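Local coordinates for protein hydroxyindole o-methyltransferase (PDB 4A6D) that catalyses the last step of melatonin synthesis, transferring a methyl group from S-adenosylmethionine to the hydroxyl of N-acetylserotonin as a homodimer, at residues 283-288 / 315-320. Residues are numbered along the deposited sequence; the frame is centred on the assembly and turned at random. Where two conformers were deposited one is given.
Sequences ESLLDE and THYHML. With ZN (zinc ion), chain C; SO4 (sulfate ion), chain E.
Tyr317 and Glu283 meet at the buried end, where the phenol OH lies 3.1 Å from Glu283 CG and 3.2 Å from Glu283 CB. The hydroxyl thus lies against the aliphatic CB-CG stem of Glu283; a bend at chi2 (-76°) turns the carboxylate off that line, and OE2 accepts from the backbone N-H of His255, the inferred catalytic proton donor/acceptor. Leu285 CD2 packs obliquely against the same ring, 3.6 Å from Tyr317 CD2. A water in the ring plane accepts from Tyr317 OH at 2.7 Å and donates to Ser284 O, giving each polar atom a partner. An alanine in place of Tyr317 would probably leave this water without one mate and open a gap beside Leu285 and the Glu283 stem. At the solvent side, direct hydrogen bonds replace the apolar packing: Glu288 OE2 takes Thr315 N on its syn lone pair (3.0 Å, 149° at the hydrogen) and Thr315 OG1 at 2.7 Å from above the carboxylate plane. The two bonds tie the loop to the first turn of helix 314-324. Such packing belongs to the Rossmann-like domain of class I methyltransferases, with the Glu283 side chain about 7 Å, at nearest atoms, from bound S-adenosylmethionine.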
# COMPACT_ATOMS: atom_id res chain seq x y z
N GLU A 283 -5.42 9.74 -22.43
CA GLU A 283 -5.84 8.94 -21.29
C GLU A 283 -5.15 7.56 -21.33
O GLU A 283 -4.61 7.17 -22.36
CB GLU A 283 -7.39 8.76 -21.29
CG GLU A 283 -8.26 10.01 -21.16
CD GLU A 283 -8.37 10.65 -19.79
OE1 GLU A 283 -7.45 10.45 -18.97
OE2 GLU A 283 -9.32 11.43 -19.57
N SER A 284 -5.18 6.85 -20.19
CA SER A 284 -4.66 5.49 -20.07
C SER A 284 -5.79 4.58 -20.52
O SER A 284 -6.83 4.46 -19.86
CB SER A 284 -4.26 5.17 -18.62
OG SER A 284 -3.37 4.07 -18.65
N LEU A 285 -5.60 3.95 -21.65
CA LEU A 285 -6.63 3.11 -22.25
C LEU A 285 -6.77 1.76 -21.59
O LEU A 285 -5.78 1.08 -21.35
CB LEU A 285 -6.39 2.96 -23.78
CG LEU A 285 -6.53 4.23 -24.63
CD1 LEU A 285 -6.12 3.96 -26.08
CD2 LEU A 285 -7.95 4.77 -24.59
N LEU A 286 -8.02 1.38 -21.31
CA LEU A 286 -8.32 0.08 -20.74
C LEU A 286 -8.39 -0.94 -21.86
O LEU A 286 -8.91 -0.61 -22.93
CB LEU A 286 -9.68 0.11 -20.02
CG LEU A 286 -9.70 0.23 -18.52
CD1 LEU A 286 -11.10 0.11 -18.03
CD2 LEU A 286 -8.86 -0.85 -17.82
N ASP A 287 -7.93 -2.19 -21.63
CA ASP A 287 -8.05 -3.22 -22.69
C ASP A 287 -9.57 -3.37 -22.94
O ASP A 287 -10.35 -3.17 -22.01
CB ASP A 287 -7.49 -4.60 -22.21
CG ASP A 287 -5.99 -4.75 -21.97
OD1 ASP A 287 -5.22 -3.88 -22.43
OD2 ASP A 287 -5.57 -5.75 -21.30
N GLU A 288 -9.98 -3.76 -24.14
CA GLU A 288 -11.40 -3.97 -24.45
C GLU A 288 -12.22 -4.85 -23.49
O GLU A 288 -13.41 -4.60 -23.31
CB GLU A 288 -11.59 -4.39 -25.89
CG GLU A 288 -11.43 -3.25 -26.90
CD GLU A 288 -12.43 -2.12 -26.83
OE1 GLU A 288 -13.52 -2.30 -26.22
OE2 GLU A 288 -12.13 -1.05 -27.40
N THR A 315 -13.22 1.70 -27.51
CA THR A 315 -14.60 1.65 -28.01
C THR A 315 -15.49 2.65 -27.23
O THR A 315 -16.32 3.33 -27.83
CB THR A 315 -15.08 0.20 -27.94
OG1 THR A 315 -14.37 -0.58 -28.90
CG2 THR A 315 -16.55 0.06 -28.19
N HIS A 316 -15.30 2.73 -25.88
CA HIS A 316 -16.05 3.62 -25.02
C HIS A 316 -15.78 5.08 -25.38
O HIS A 316 -16.74 5.85 -25.55
CB HIS A 316 -15.77 3.33 -23.55
CG HIS A 316 -16.76 3.92 -22.58
ND1 HIS A 316 -16.77 3.54 -21.25
CD2 HIS A 316 -17.73 4.86 -22.77
CE1 HIS A 316 -17.74 4.24 -20.68
NE2 HIS A 316 -18.34 5.05 -21.56
N TYR A 317 -14.50 5.45 -25.58
CA TYR A 317 -14.10 6.80 -26.02
C TYR A 317 -14.64 7.08 -27.40
O TYR A 317 -15.06 8.20 -27.66
CB TYR A 317 -12.58 7.00 -25.99
CG TYR A 317 -12.02 7.21 -24.59
CD1 TYR A 317 -12.29 8.38 -23.88
CD2 TYR A 317 -11.21 6.25 -23.99
CE1 TYR A 317 -11.75 8.59 -22.61
CE2 TYR A 317 -10.65 6.46 -22.72
CZ TYR A 317 -10.92 7.63 -22.04
OH TYR A 317 -10.40 7.85 -20.79
N HIS A 318 -14.73 6.03 -28.25
CA HIS A 318 -15.30 6.11 -29.59
C HIS A 318 -16.79 6.43 -29.53
O HIS A 318 -17.20 7.32 -30.25
CB HIS A 318 -15.04 4.82 -30.41
CG HIS A 318 -15.26 4.98 -31.89
ND1 HIS A 318 -14.98 3.95 -32.78
CD2 HIS A 318 -15.71 6.05 -32.59
CE1 HIS A 318 -15.26 4.42 -33.98
NE2 HIS A 318 -15.71 5.68 -33.92
N MET A 319 -17.59 5.71 -28.68
CA MET A 319 -19.02 6.00 -28.60
C MET A 319 -19.20 7.46 -28.18
O MET A 319 -19.94 8.18 -28.87
CB MET A 319 -19.77 5.04 -27.65
CG MET A 319 -19.63 3.58 -28.05
SD MET A 319 -21.17 2.62 -28.18
CE MET A 319 -20.78 1.23 -27.04
N LEU A 320 -18.47 7.93 -27.12
CA LEU A 320 -18.50 9.31 -26.62
C LEU A 320 -18.17 10.33 -27.68
O LEU A 320 -18.98 11.25 -27.89
CB LEU A 320 -17.64 9.50 -25.35
CG LEU A 320 -18.16 8.87 -24.04
CD1 LEU A 320 -17.12 8.96 -22.93
CD2 LEU A 320 -19.42 9.56 -23.55
ZN ZN C . -21.71 3.77 -29.95
S SO4 E . -15.69 7.11 -37.34
O1 SO4 E . -15.14 5.80 -37.68
O2 SO4 E . -14.76 7.77 -36.43
O3 SO4 E . -15.92 7.96 -38.55
O4 SO4 E . -16.98 6.94 -36.64
O HOH W 1 -9.08 5.81 -19.63